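Local structure of putative acetyltransferase Sthe_0691 (Sphaerobacter thermophilus, 3SHP) at residues 85-90 / 120-125; 127-132 / 157-162; 143-148 / 163-168. The protein is a putative acetyltransferase, probably of the GNAT type, that would transfer an acetyl group from acetyl-coenzyme A to an acceptor not yet established. All coordinates share one frame; numbering follows the deposited sequence.

Contact 1: residues 85-90 / 120-125; sequences ASLRFH and LVITVE
Arg88 and Glu125, on neighbouring parallel strands, lie side by side and point the same way off the sheet. The guanidinium grips the carboxylate side-on, one nitrogen to each oxygen: Arg88 NE donates to Glu125 OE1 at 2.9 Å, and Arg88 NH1 to Glu125 OE2 at the same length. Both oxygens lie near the guanidinium plane, but the two flat groups are turned 64° against each other, and the nitrogens therefore come from above the carboxylate. Arg88 CG sits between the backbone N and the carbonyl carbon (chi1 77°), and a bend at chi3 brings NE alongside the extended Glu125 chain. Each group has a second partner, Arg41 for Glu125 OE2 and the backbone O of Asn38 for Arg88 NH2.

On this same face a water bridges the strands, donating to Ser86 OG at 3.0 Å and lying 2.7 Å from Thr123 OG1, which also hydrogen-bonds to Gln165 NE2. The other face is apolar. Leu87 crosses Val124 at a slant, Leu87 CG resting 3.9 Å from Val124 CG2, while Val124 CG1 touches the edge of the Phe89 ring at CE2. Leu113 and Leu106 of helix 98-116 pack against Leu87 and Phe89, closing a beta-alpha-beta unit.

Four backbone bonds run from Ala85 N to Val121 O through to Glu125 N and Leu87 O, this last the longest at 3.2 Å. Beyond it a second water links Phe89 N to Glu125 O, consistent with the splay between these two strands that GNAT enzymes use to admit acetyl-coenzyme A. The ion pair spans the strands at the last direct backbone bond, and the carboxylate of Glu125, held by two arginines in a buried setting, is probably kept ionised.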
ATOM      1  N   ALA A  85       9.686  31.956 -11.874  1.00 26.58           N
ATOM      2  CA  ALA A  85      10.465  30.736 -11.920  1.00 25.79           C
ATOM      3  C   ALA A  85      10.461  30.135 -10.527  1.00 25.91           C
ATOM      4  O   ALA A  85      10.743  30.833  -9.552  1.00 26.31           O
ATOM      5  CB  ALA A  85      11.874  31.025 -12.347  1.00 25.89           C
ATOM      6  N   SER A  86      10.110  28.852 -10.446  1.00 25.16           N
ATOM      7  CA  SER A  86      10.063  28.112  -9.200  1.00 24.40           C
ATOM      8  C   SER A  86      10.975  26.901  -9.338  1.00 23.81           C
ATOM      9  O   SER A  86      11.031  26.281 -10.398  1.00 24.22           O
ATOM     10  CB  SER A  86       8.627  27.672  -8.909  1.00 24.94           C
ATOM     11  OG  SER A  86       7.763  28.797  -8.885  1.00 25.26           O
ATOM     12  N   LEU A  87      11.686  26.559  -8.274  1.00 22.83           N
ATOM     13  CA  LEU A  87      12.642  25.457  -8.334  1.00 22.58           C
ATOM     14  C   LEU A  87      12.913  24.762  -7.017  1.00 21.92           C
ATOM     15  O   LEU A  87      12.743  25.333  -5.934  1.00 21.82           O
ATOM     16  CB  LEU A  87      13.972  25.909  -8.911  1.00 22.87           C
ATOM     17  CG  LEU A  87      14.666  27.090  -8.277  1.00 25.36           C
ATOM     18  CD1 LEU A  87      16.163  26.848  -8.296  1.00 28.17           C
ATOM     19  CD2 LEU A  87      14.301  28.377  -9.046  1.00 27.15           C
ATOM     20  N   ARG A  88      13.341  23.523  -7.141  1.00 21.29           N
ATOM     21  CA  ARG A  88      13.712  22.705  -6.007  1.00 22.58           C
ATOM     22  C   ARG A  88      14.835  21.780  -6.458  1.00 22.57           C
ATOM     23  O   ARG A  88      15.027  21.564  -7.658  1.00 22.94           O
ATOM     24  CB  ARG A  88      12.489  21.921  -5.475  1.00 22.77           C
ATOM     25  CG  ARG A  88      12.026  20.673  -6.262  1.00 23.89           C
ATOM     26  CD  ARG A  88      11.122  19.713  -5.377  1.00 23.49           C
ATOM     27  NE  ARG A  88       9.914  20.398  -4.890  1.00 24.58           N
ATOM     28  CZ  ARG A  88       8.769  20.505  -5.572  1.00 24.55           C
ATOM     29  NH1 ARG A  88       7.745  21.190  -5.058  1.00 22.55           N
ATOM     30  NH2 ARG A  88       8.642  19.931  -6.771  1.00 23.76           N
ATOM     31  N   PHE A  89      15.585  21.255  -5.511  1.00 22.58           N
ATOM     32  CA  PHE A  89      16.741  20.424  -5.825  1.00 23.25           C
ATOM     33  C   PHE A  89      16.483  19.036  -5.283  1.00 23.58           C
ATOM     34  O   PHE A  89      15.839  18.890  -4.239  1.00 23.87           O
ATOM     35  CB  PHE A  89      18.007  20.985  -5.163  1.00 22.70           C
ATOM     36  CG  PHE A  89      18.366  22.373  -5.618  1.00 24.37           C
ATOM     37  CD1 PHE A  89      19.183  22.567  -6.722  1.00 24.92           C
ATOM     38  CD2 PHE A  89      17.874  23.484  -4.947  1.00 25.50           C
ATOM     39  CE1 PHE A  89      19.518  23.847  -7.151  1.00 26.48           C
ATOM     40  CE2 PHE A  89      18.190  24.775  -5.372  1.00 28.23           C
ATOM     41  CZ  PHE A  89      19.027  24.959  -6.476  1.00 27.59           C
ATOM     42  N   HIS A  90      16.992  18.031  -5.984  1.00 24.20           N
ATOM     43  CA  HIS A  90      16.919  16.647  -5.549  1.00 25.25           C
ATOM     44  C   HIS A  90      18.351  16.140  -5.608  1.00 25.28           C
ATOM     45  O   HIS A  90      18.890  15.998  -6.694  1.00 26.05           O
ATOM     46  CB  HIS A  90      16.057  15.808  -6.496  1.00 25.58           C
ATOM     47  CG  HIS A  90      14.629  16.245  -6.591  1.00 27.84           C
ATOM     48  ND1 HIS A  90      13.662  15.836  -5.693  1.00 30.93           N
ATOM     49  CD2 HIS A  90      13.995  17.039  -7.488  1.00 29.01           C
ATOM     50  CE1 HIS A  90      12.500  16.369  -6.027  1.00 30.36           C
ATOM     51  NE2 HIS A  90      12.673  17.098  -7.117  1.00 29.40           N
ATOM     52  N   LEU A 120       9.793  38.329 -12.758  1.00 39.99           N
ATOM     53  CA  LEU A 120       9.489  39.236 -11.665  1.00 38.63           C
ATOM     54  C   LEU A 120       9.600  38.476 -10.330  1.00 37.35           C
ATOM     55  O   LEU A 120       9.724  39.112  -9.279  1.00 37.84           O
ATOM     56  CB  LEU A 120       8.101  39.881 -11.863  1.00 38.27           C
ATOM     57  CG  LEU A 120       7.973  40.675 -13.184  1.00 39.52           C
ATOM     58  CD1 LEU A 120       6.586  41.316 -13.398  1.00 40.21           C
ATOM     59  CD2 LEU A 120       9.075  41.747 -13.315  1.00 39.84           C
ATOM     60  N   VAL A 121       9.585  37.132 -10.382  1.00 34.65           N
ATOM     61  CA  VAL A 121       9.607  36.281  -9.170  1.00 33.17           C
ATOM     62  C   VAL A 121      10.434  35.013  -9.359  1.00 32.53           C
ATOM     63  O   VAL A 121      10.286  34.298 -10.365  1.00 33.33           O
ATOM     64  CB  VAL A 121       8.186  35.857  -8.726  1.00 32.77           C
ATOM     65  CG1 VAL A 121       8.203  35.289  -7.321  1.00 32.06           C
ATOM     66  CG2 VAL A 121       7.226  37.025  -8.786  1.00 32.37           C
ATOM     67  N   ILE A 122      11.323  34.761  -8.400  1.00 31.34           N
ATOM     68  CA  ILE A 122      12.099  33.524  -8.307  1.00 29.83           C
ATOM     69  C   ILE A 122      11.798  32.924  -6.941  1.00 27.97           C
ATOM     70  O   ILE A 122      11.848  33.636  -5.927  1.00 27.27           O
ATOM     71  CB  ILE A 122      13.627  33.792  -8.416  1.00 30.55           C
ATOM     72  CG1 ILE A 122      13.961  34.493  -9.739  1.00 32.15           C
ATOM     73  CG2 ILE A 122      14.429  32.494  -8.305  1.00 30.59           C
ATOM     74  CD1 ILE A 122      15.476  34.867  -9.923  1.00 31.82           C
ATOM     75  N   THR A 123      11.499  31.624  -6.923  1.00 25.51           N
ATOM     76  CA  THR A 123      10.958  30.958  -5.752  1.00 23.89           C
ATOM     77  C   THR A 123      11.710  29.625  -5.610  1.00 23.66           C
ATOM     78  O   THR A 123      11.724  28.802  -6.546  1.00 23.42           O
ATOM     79  CB  THR A 123       9.415  30.745  -5.901  1.00 23.46           C
ATOM     80  OG1 THR A 123       8.761  32.010  -6.077  1.00 22.86           O
ATOM     81  CG2 THR A 123       8.803  30.071  -4.679  1.00 21.58           C
ATOM     82  N   VAL A 124      12.349  29.439  -4.456  1.00 22.61           N
ATOM     83  CA  VAL A 124      13.209  28.279  -4.198  1.00 21.74           C
ATOM     84  C   VAL A 124      12.850  27.593  -2.870  1.00 21.47           C
ATOM     85  O   VAL A 124      12.745  28.250  -1.823  1.00 21.60           O
ATOM     86  CB  VAL A 124      14.705  28.688  -4.141  1.00 22.43           C
ATOM     87  CG1 VAL A 124      15.610  27.457  -4.134  1.00 20.67           C
ATOM     88  CG2 VAL A 124      15.071  29.610  -5.335  1.00 23.77           C
ATOM     89  N   GLU A 125      12.706  26.274  -2.907  1.00 21.00           N
ATOM     90  CA  GLU A 125      12.491  25.464  -1.701  1.00 20.89           C
ATOM     91  C   GLU A 125      13.839  25.151  -1.070  1.00 21.63           C
ATOM     92  O   GLU A 125      14.763  24.674  -1.778  1.00 21.32           O
ATOM     93  CB  GLU A 125      11.815  24.137  -2.055  1.00 20.49           C
ATOM     94  CG  GLU A 125      10.402  24.251  -2.572  1.00 21.27           C
ATOM     95  CD  GLU A 125       9.669  22.877  -2.606  1.00 22.15           C
ATOM     96  OE1 GLU A 125      10.341  21.824  -2.453  1.00 21.84           O
ATOM     97  OE2 GLU A 125       8.425  22.861  -2.796  1.00 21.37           O
TER
HETATM   98  O   HOH W   1       7.810  31.754  -8.543  1.00 30.29           O
HETATM   99  O   HOH W   2      15.040  22.075  -2.901  1.00 25.63           O

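Contact 2: residues 127-132 / 157-162; sequences AADEQR and HRVDLL
Ala127 faces Leu161 as an antiparallel non-hydrogen-bonded pair, with CA atoms 4.4 Å apart, and Ala128 N donates to Asp160 O at 2.8 Å as the chain leaves the strand in a type I turn from Ala127 to Glu130. Ala128 directs its methyl at strand 157-162, where CB rests 3.9 Å from Leu162 CD1. Asp129 CG takes the position between the backbone N and the carbonyl carbon (chi1 54°), which swings the carboxylate across Val159 at about a right angle: Asp129 OD1 lies 3.7 Å from Val159 CG2, and OD2 approaches the other methyl, CG1. The same OD2 pairs with Arg154 and takes a hydrogen from a water that also sits 2.8 Å from His157 NE2. With an alanine here instead of Asp129, Arg154 would probably lose one acidic partner, with Glu130 still beside it, and the water would be left without its carboxylate partner.

Glu130, at the N-cap position of helix 131-139, accepts from Ala127 N through OE2, while its OE1 meets Arg154 of strand 153-154 and Lys47 of a third subunit. On the far side of strand 157-167 runs strand 143-151, from which Arg147 forms a salt bridge with Asp160.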
ATOM      1  N   ALA A 127      15.286  23.521   2.850  1.00 21.43           N
ATOM      2  CA  ALA A 127      14.934  23.039   4.177  1.00 21.51           C
ATOM      3  C   ALA A 127      15.702  23.851   5.206  1.00 22.10           C
ATOM      4  O   ALA A 127      16.827  24.256   4.950  1.00 22.15           O
ATOM      5  CB  ALA A 127      15.246  21.544   4.321  1.00 20.76           C
ATOM      6  N   ALA A 128      15.111  24.053   6.379  1.00 23.06           N
ATOM      7  CA  ALA A 128      15.707  24.925   7.368  1.00 24.14           C
ATOM      8  C   ALA A 128      17.052  24.428   7.876  1.00 24.83           C
ATOM      9  O   ALA A 128      17.785  25.215   8.413  1.00 26.04           O
ATOM     10  CB  ALA A 128      14.733  25.210   8.541  1.00 23.44           C
ATOM     11  N   ASP A 129      17.389  23.146   7.705  1.00 25.47           N
ATOM     12  CA  ASP A 129      18.692  22.648   8.187  1.00 26.92           C
ATOM     13  C   ASP A 129      19.741  22.635   7.068  1.00 27.47           C
ATOM     14  O   ASP A 129      20.847  22.105   7.248  1.00 27.84           O
ATOM     15  CB  ASP A 129      18.561  21.232   8.799  1.00 27.12           C
ATOM     16  CG  ASP A 129      17.909  20.259   7.848  1.00 26.71           C
ATOM     17  OD1 ASP A 129      17.538  20.699   6.745  1.00 26.12           O
ATOM     18  OD2 ASP A 129      17.744  19.065   8.186  1.00 28.42           O
ATOM     19  N   GLU A 130      19.378  23.162   5.901  1.00 27.55           N
ATOM     20  CA  GLU A 130      20.327  23.195   4.790  1.00 28.97           C
ATOM     21  C   GLU A 130      21.197  24.457   4.806  1.00 29.82           C
ATOM     22  O   GLU A 130      21.052  25.349   3.969  1.00 30.41           O
ATOM     23  CB  GLU A 130      19.618  22.929   3.453  1.00 28.21           C
ATOM     24  CG  GLU A 130      19.190  21.470   3.362  1.00 28.13           C
ATOM     25  CD  GLU A 130      18.085  21.153   2.337  1.00 29.45           C
ATOM     26  OE1 GLU A 130      17.716  19.950   2.269  1.00 28.28           O
ATOM     27  OE2 GLU A 130      17.591  22.060   1.607  1.00 28.84           O
ATOM     28  N   GLN A 131      22.119  24.482   5.765  1.00 31.42           N
ATOM     29  CA  GLN A 131      22.928  25.669   6.115  1.00 33.67           C
ATOM     30  C   GLN A 131      23.575  26.397   4.950  1.00 32.76           C
ATOM     31  O   GLN A 131      23.397  27.597   4.760  1.00 32.43           O
ATOM     32  CB  GLN A 131      24.043  25.275   7.088  1.00 34.81           C
ATOM     33  CG  GLN A 131      23.930  25.893   8.441  1.00 40.68           C
ATOM     34  CD  GLN A 131      25.277  25.903   9.192  1.00 48.24           C
ATOM     35  OE1 GLN A 131      26.066  24.937   9.124  1.00 49.97           O
ATOM     36  NE2 GLN A 131      25.544  27.005   9.910  1.00 50.64           N
ATOM     37  N   ARG A 132      24.367  25.651   4.198  1.00 32.55           N
ATOM     38  CA  ARG A 132      25.098  26.203   3.084  1.00 32.32           C
ATOM     39  C   ARG A 132      24.159  26.660   1.980  1.00 30.83           C
ATOM     40  O   ARG A 132      24.355  27.725   1.407  1.00 31.28           O
ATOM     41  CB  ARG A 132      26.105  25.184   2.583  1.00 33.23           C
ATOM     42  CG  ARG A 132      27.149  24.879   3.637  1.00 37.52           C
ATOM     43  CD  ARG A 132      28.108  23.839   3.164  1.00 43.96           C
ATOM     44  NE  ARG A 132      28.886  23.279   4.269  1.00 51.07           N
ATOM     45  CZ  ARG A 132      30.020  23.803   4.744  1.00 54.76           C
ATOM     46  NH1 ARG A 132      30.522  24.929   4.235  1.00 55.34           N
ATOM     47  NH2 ARG A 132      30.655  23.200   5.746  1.00 57.32           N
ATOM     48  N   HIS A 157      13.402  13.341  13.799  1.00 25.82           N
ATOM     49  CA  HIS A 157      12.812  14.672  13.976  1.00 25.17           C
ATOM     50  C   HIS A 157      12.399  15.197  12.610  1.00 24.35           C
ATOM     51  O   HIS A 157      12.638  14.538  11.606  1.00 23.94           O
ATOM     52  CB  HIS A 157      13.789  15.671  14.680  1.00 25.10           C
ATOM     53  CG  HIS A 157      14.990  16.057  13.854  1.00 25.65           C
ATOM     54  ND1 HIS A 157      15.986  15.160  13.516  1.00 25.64           N
ATOM     55  CD2 HIS A 157      15.357  17.245  13.306  1.00 26.08           C
ATOM     56  CE1 HIS A 157      16.908  15.778  12.790  1.00 26.78           C
ATOM     57  NE2 HIS A 157      16.549  17.041  12.644  1.00 25.28           N
ATOM     58  N   ARG A 158      11.774  16.374  12.593  1.00 23.61           N
ATOM     59  CA  ARG A 158      11.338  17.017  11.365  1.00 22.91           C
ATOM     60  C   ARG A 158      11.850  18.434  11.370  1.00 22.72           C
ATOM     61  O   ARG A 158      12.075  18.993  12.437  1.00 23.49           O
ATOM     62  CB  ARG A 158       9.816  17.010  11.264  1.00 23.06           C
ATOM     63  CG  ARG A 158       9.220  15.595  11.348  1.00 23.60           C
ATOM     64  CD  ARG A 158       7.730  15.588  11.054  1.00 25.27           C
ATOM     65  NE  ARG A 158       7.411  15.940   9.663  1.00 25.22           N
ATOM     66  CZ  ARG A 158       7.351  15.068   8.666  1.00 25.60           C
ATOM     67  NH1 ARG A 158       7.605  13.766   8.895  1.00 23.93           N
ATOM     68  NH2 ARG A 158       7.044  15.500   7.438  1.00 26.13           N
ATOM     69  N   VAL A 159      12.077  18.995  10.187  1.00 21.73           N
ATOM     70  CA  VAL A 159      12.511  20.380  10.071  1.00 21.82           C
ATOM     71  C   VAL A 159      11.604  21.152   9.112  1.00 21.62           C
ATOM     72  O   VAL A 159      10.896  20.558   8.290  1.00 21.13           O
ATOM     73  CB  VAL A 159      13.977  20.507   9.624  1.00 21.10           C
ATOM     74  CG1 VAL A 159      14.909  19.685  10.556  1.00 21.40           C
ATOM     75  CG2 VAL A 159      14.131  20.110   8.178  1.00 19.19           C
ATOM     76  N   ASP A 160      11.625  22.472   9.229  1.00 21.93           N
ATOM     77  CA  ASP A 160      10.767  23.305   8.410  1.00 22.31           C
ATOM     78  C   ASP A 160      11.242  23.281   6.981  1.00 21.92           C
ATOM     79  O   ASP A 160      12.440  23.213   6.709  1.00 22.59           O
ATOM     80  CB  ASP A 160      10.775  24.764   8.886  1.00 22.45           C
ATOM     81  CG  ASP A 160      10.352  24.926  10.329  1.00 24.51           C
ATOM     82  OD1 ASP A 160       9.832  23.978  10.955  1.00 28.22           O
ATOM     83  OD2 ASP A 160      10.561  26.030  10.853  1.00 26.17           O
ATOM     84  N   LEU A 161      10.304  23.367   6.057  1.00 21.68           N
ATOM     85  CA  LEU A 161      10.650  23.760   4.701  1.00 21.65           C
ATOM     86  C   LEU A 161      10.494  25.274   4.603  1.00 22.30           C
ATOM     87  O   LEU A 161       9.450  25.822   4.990  1.00 22.93           O
ATOM     88  CB  LEU A 161       9.730  23.098   3.682  1.00 21.07           C
ATOM     89  CG  LEU A 161      10.125  23.404   2.226  1.00 20.98           C
ATOM     90  CD1 LEU A 161      11.565  22.908   1.963  1.00 18.95           C
ATOM     91  CD2 LEU A 161       9.102  22.834   1.192  1.00 19.69           C
ATOM     92  N   LEU A 162      11.515  25.938   4.076  1.00 22.26           N
ATOM     93  CA  LEU A 162      11.478  27.372   3.894  1.00 22.02           C
ATOM     94  C   LEU A 162      11.358  27.656   2.426  1.00 22.11           C
ATOM     95  O   LEU A 162      11.899  26.910   1.620  1.00 22.76           O
ATOM     96  CB  LEU A 162      12.756  28.018   4.442  1.00 22.19           C
ATOM     97  CG  LEU A 162      13.074  27.750   5.921  1.00 21.91           C
ATOM     98  CD1 LEU A 162      14.355  28.484   6.379  1.00 20.41           C
ATOM     99  CD2 LEU A 162      11.890  28.166   6.747  1.00 20.70           C
TER
HETATM  100  O   HOH W   3      18.259  18.702  11.152  1.00 36.34           O

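Contact 3: residues 143-148 / 163-168; sequences KAAVRM and IYQAVD
Lys143 and Gln165 form an antiparallel hydrogen-bonded pair: Lys143 N donates to Gln165 O, and Gln165 N returns the bond to Lys143 O, each at 2.9 Å. Next along, Ala144 lies against the Tyr164 ring. Its methyl stands over the ring face in a CH-pi contact, Ala144 CB 4.0 Å from the Tyr164 ring centroid and 23° off the normal, and Ala144 N lies 3.5 Å above the ring plane, displaced toward the rim. With the ring set over Ala144 in this way, Tyr164 chi1 is -90°, rotated some 30° from the staggered position, and its OH is anchored on Glu138 of helix 131-139.

At Ala145 the backbone turns to a helical psi of -35°. The Ala145 methyl comes 3.5 Å from Gln165 OE1, which accepts a hydrogen bond from Ala44 N. Ala145 and Val146 together face Ile163 in a classic beta bulge. The strand order here, with 157-167 set between 121-127 and 143-151, matches that of the C-terminal half of the GNAT fold, consistent with the acetyltransferase assignment. Ile163 O accepts from both bulge residues: Ala145 N comes nearly head-on at 2.8 Å, whereas Val146 N, farther at 3.3 Å, lies in the carbonyl plane on a lone pair. Val146 lies side by side with Ile163, Val146 CB 3.6 Å from Ile163 CG1, and Val146 O accepts from Ile163 N. Arg147 turns away and pairs with a strand of a second subunit, carrying the sheet across the interface, and the selenomethionine Met148 packs on its counterpart in that subunit.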
ATOM      1  N   LYS A 143      15.282  36.051  -0.170  1.00 31.75           N
ATOM      2  CA  LYS A 143      14.848  36.239   1.211  1.00 31.70           C
ATOM      3  C   LYS A 143      13.771  35.226   1.626  1.00 30.29           C
ATOM      4  O   LYS A 143      12.866  34.886   0.846  1.00 29.45           O
ATOM      5  CB  LYS A 143      14.334  37.664   1.406  1.00 32.91           C
ATOM      6  CG  LYS A 143      15.488  38.708   1.497  1.00 39.11           C
ATOM      7  CD  LYS A 143      14.978  40.107   1.279  1.00 46.66           C
ATOM      8  CE  LYS A 143      16.129  41.092   1.095  1.00 52.96           C
ATOM      9  NZ  LYS A 143      16.918  41.287   2.365  1.00 57.25           N
ATOM     10  N   ALA A 144      13.875  34.752   2.863  1.00 29.29           N
ATOM     11  CA  ALA A 144      12.910  33.799   3.402  1.00 28.49           C
ATOM     12  C   ALA A 144      11.536  34.432   3.421  1.00 27.85           C
ATOM     13  O   ALA A 144      11.342  35.488   4.022  1.00 28.47           O
ATOM     14  CB  ALA A 144      13.320  33.366   4.802  1.00 28.73           C
ATOM     15  N   ALA A 145      10.586  33.781   2.765  1.00 27.22           N
ATOM     16  CA  ALA A 145       9.253  34.358   2.570  1.00 26.91           C
ATOM     17  C   ALA A 145       8.171  33.534   3.271  1.00 26.40           C
ATOM     18  O   ALA A 145       7.181  34.086   3.779  1.00 26.65           O
ATOM     19  CB  ALA A 145       8.953  34.445   1.077  1.00 26.70           C
ATOM     20  N   VAL A 146       8.365  32.214   3.292  1.00 25.39           N
ATOM     21  CA  VAL A 146       7.359  31.294   3.791  1.00 24.35           C
ATOM     22  C   VAL A 146       8.035  30.280   4.680  1.00 23.82           C
ATOM     23  O   VAL A 146       9.139  29.824   4.383  1.00 23.54           O
ATOM     24  CB  VAL A 146       6.623  30.552   2.625  1.00 24.39           C
ATOM     25  CG1 VAL A 146       5.588  29.520   3.147  1.00 23.48           C
ATOM     26  CG2 VAL A 146       5.940  31.548   1.696  1.00 24.62           C
ATOM     27  N   ARG A 147       7.373  29.948   5.784  1.00 23.38           N
ATOM     28  CA  ARG A 147       7.799  28.860   6.648  1.00 22.78           C
ATOM     29  C   ARG A 147       6.732  27.762   6.611  1.00 22.61           C
ATOM     30  O   ARG A 147       5.537  28.044   6.802  1.00 22.95           O
ATOM     31  CB  ARG A 147       7.947  29.350   8.084  1.00 22.97           C
ATOM     32  CG  ARG A 147       8.456  28.267   9.023  1.00 22.79           C
ATOM     33  CD  ARG A 147       8.460  28.724  10.487  1.00 24.23           C
ATOM     34  NE  ARG A 147       9.224  29.950  10.746  1.00 25.51           N
ATOM     35  CZ  ARG A 147      10.550  29.995  10.957  1.00 27.33           C
ATOM     36  NH1 ARG A 147      11.301  28.878  10.917  1.00 25.22           N
ATOM     37  NH2 ARG A 147      11.136  31.169  11.208  1.00 27.36           N
HETATM   38  N   MSE A 148       7.159  26.531   6.349  1.00 20.81           N
HETATM   39  CA  MSE A 148       6.285  25.378   6.422  1.00 20.21           C
HETATM   40  C   MSE A 148       6.785  24.516   7.572  1.00 20.79           C
HETATM   41  O   MSE A 148       7.783  23.791   7.431  1.00 21.18           O
HETATM   42  CB  MSE A 148       6.317  24.618   5.097  1.00 19.52           C
HETATM   43  CG  MSE A 148       5.827  25.467   3.892  1.00 17.91           C
HETATM   44 SE   MSE A 148       5.659  24.412   2.265  0.75 16.75          SE
HETATM   45  CE  MSE A 148       4.322  23.101   2.877  1.00 16.36           C
ATOM     46  N   ILE A 163      10.643  28.723   2.074  1.00 22.16           N
ATOM     47  CA  ILE A 163      10.559  29.177   0.689  1.00 22.22           C
ATOM     48  C   ILE A 163      11.231  30.534   0.588  1.00 23.92           C
ATOM     49  O   ILE A 163      10.793  31.511   1.221  1.00 24.28           O
ATOM     50  CB  ILE A 163       9.108  29.341   0.211  1.00 22.04           C
ATOM     51  CG1 ILE A 163       8.272  28.100   0.535  1.00 19.97           C
ATOM     52  CG2 ILE A 163       9.083  29.714  -1.280  1.00 20.97           C
ATOM     53  CD1 ILE A 163       8.657  26.851  -0.278  1.00 19.78           C
ATOM     54  N   TYR A 164      12.302  30.584  -0.201  1.00 25.16           N
ATOM     55  CA  TYR A 164      13.060  31.806  -0.410  1.00 26.22           C
ATOM     56  C   TYR A 164      12.619  32.402  -1.730  1.00 27.20           C
ATOM     57  O   TYR A 164      12.377  31.668  -2.692  1.00 27.66           O
ATOM     58  CB  TYR A 164      14.574  31.507  -0.441  1.00 25.93           C
ATOM     59  CG  TYR A 164      15.213  31.587   0.924  1.00 25.53           C
ATOM     60  CD1 TYR A 164      14.898  30.656   1.914  1.00 24.42           C
ATOM     61  CD2 TYR A 164      16.126  32.592   1.230  1.00 25.46           C
ATOM     62  CE1 TYR A 164      15.456  30.734   3.173  1.00 24.52           C
ATOM     63  CE2 TYR A 164      16.714  32.675   2.501  1.00 25.40           C
ATOM     64  CZ  TYR A 164      16.376  31.732   3.453  1.00 27.04           C
ATOM     65  OH  TYR A 164      16.935  31.772   4.712  1.00 30.30           O
ATOM     66  N   GLN A 165      12.531  33.731  -1.768  1.00 28.16           N
ATOM     67  CA  GLN A 165      12.063  34.458  -2.950  1.00 28.89           C
ATOM     68  C   GLN A 165      12.838  35.729  -3.202  1.00 30.47           C
ATOM     69  O   GLN A 165      13.352  36.361  -2.272  1.00 30.64           O
ATOM     70  CB  GLN A 165      10.571  34.793  -2.813  1.00 27.82           C
ATOM     71  CG  GLN A 165       9.668  33.552  -2.906  1.00 26.28           C
ATOM     72  CD  GLN A 165       8.190  33.916  -3.075  1.00 25.25           C
ATOM     73  OE1 GLN A 165       7.540  34.408  -2.137  1.00 25.26           O
ATOM     74  NE2 GLN A 165       7.655  33.670  -4.264  1.00 20.96           N
ATOM     75  N   ALA A 166      12.949  36.089  -4.472  1.00 32.49           N
ATOM     76  CA  ALA A 166      13.201  37.467  -4.839  1.00 34.78           C
ATOM     77  C   ALA A 166      12.024  37.893  -5.695  1.00 36.29           C
ATOM     78  O   ALA A 166      11.606  37.179  -6.635  1.00 36.28           O
ATOM     79  CB  ALA A 166      14.506  37.612  -5.582  1.00 34.62           C
ATOM     80  N   VAL A 167      11.472  39.043  -5.342  1.00 38.26           N
ATOM     81  CA  VAL A 167      10.324  39.592  -6.023  1.00 40.64           C
ATOM     82  C   VAL A 167      10.639  41.031  -6.455  1.00 43.66           C
ATOM     83  O   VAL A 167      10.943  41.896  -5.622  1.00 43.90           O
ATOM     84  CB  VAL A 167       9.072  39.542  -5.127  1.00 40.76           C
ATOM     85  CG1 VAL A 167       7.857  40.187  -5.821  1.00 39.91           C
ATOM     86  CG2 VAL A 167       8.764  38.085  -4.686  1.00 40.06           C
ATOM     87  N   ASP A 168      10.577  41.263  -7.763  1.00 46.53           N
ATOM     88  CA  ASP A 168      10.780  42.580  -8.352  1.00 50.40           C
ATOM     89  C   ASP A 168       9.925  43.646  -7.661  1.00 53.29           C
ATOM     90  O   ASP A 168       8.748  43.398  -7.358  1.00 52.91           O
ATOM     91  CB  ASP A 168      10.459  42.524  -9.852  1.00 50.04           C
ATOM     92  CG  ASP A 168      10.813  43.803 -10.579  1.00 50.80           C
ATOM     93  OD1 ASP A 168      10.107  44.807 -10.363  1.00 49.81           O
ATOM     94  OD2 ASP A 168      11.782  43.803 -11.382  1.00 51.89           O
TER

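In the fold
Contact 1 is the buried core pairing, near the centre of the chain, and reaches the second subunit through one residue; contacts 2 and 3 lie farther out, partly buried, and reach it through two and five. Strand 157-167 serves both outer contacts, its first half in contact 2 and its second in contact 3, and it also borders strand 121-127 of contact 1. Thr123 CG2 packs on Ile163 CG2 between contacts 1 and 3, while Leu161 O and Met148 N join contacts 2 and 3. Chemistry follows place: paired charges and apolar packing back to back in contact 1, a turn with carboxylates reaching arginine and water in contact 2, mainly backbone bonds around a bulge in contact 3.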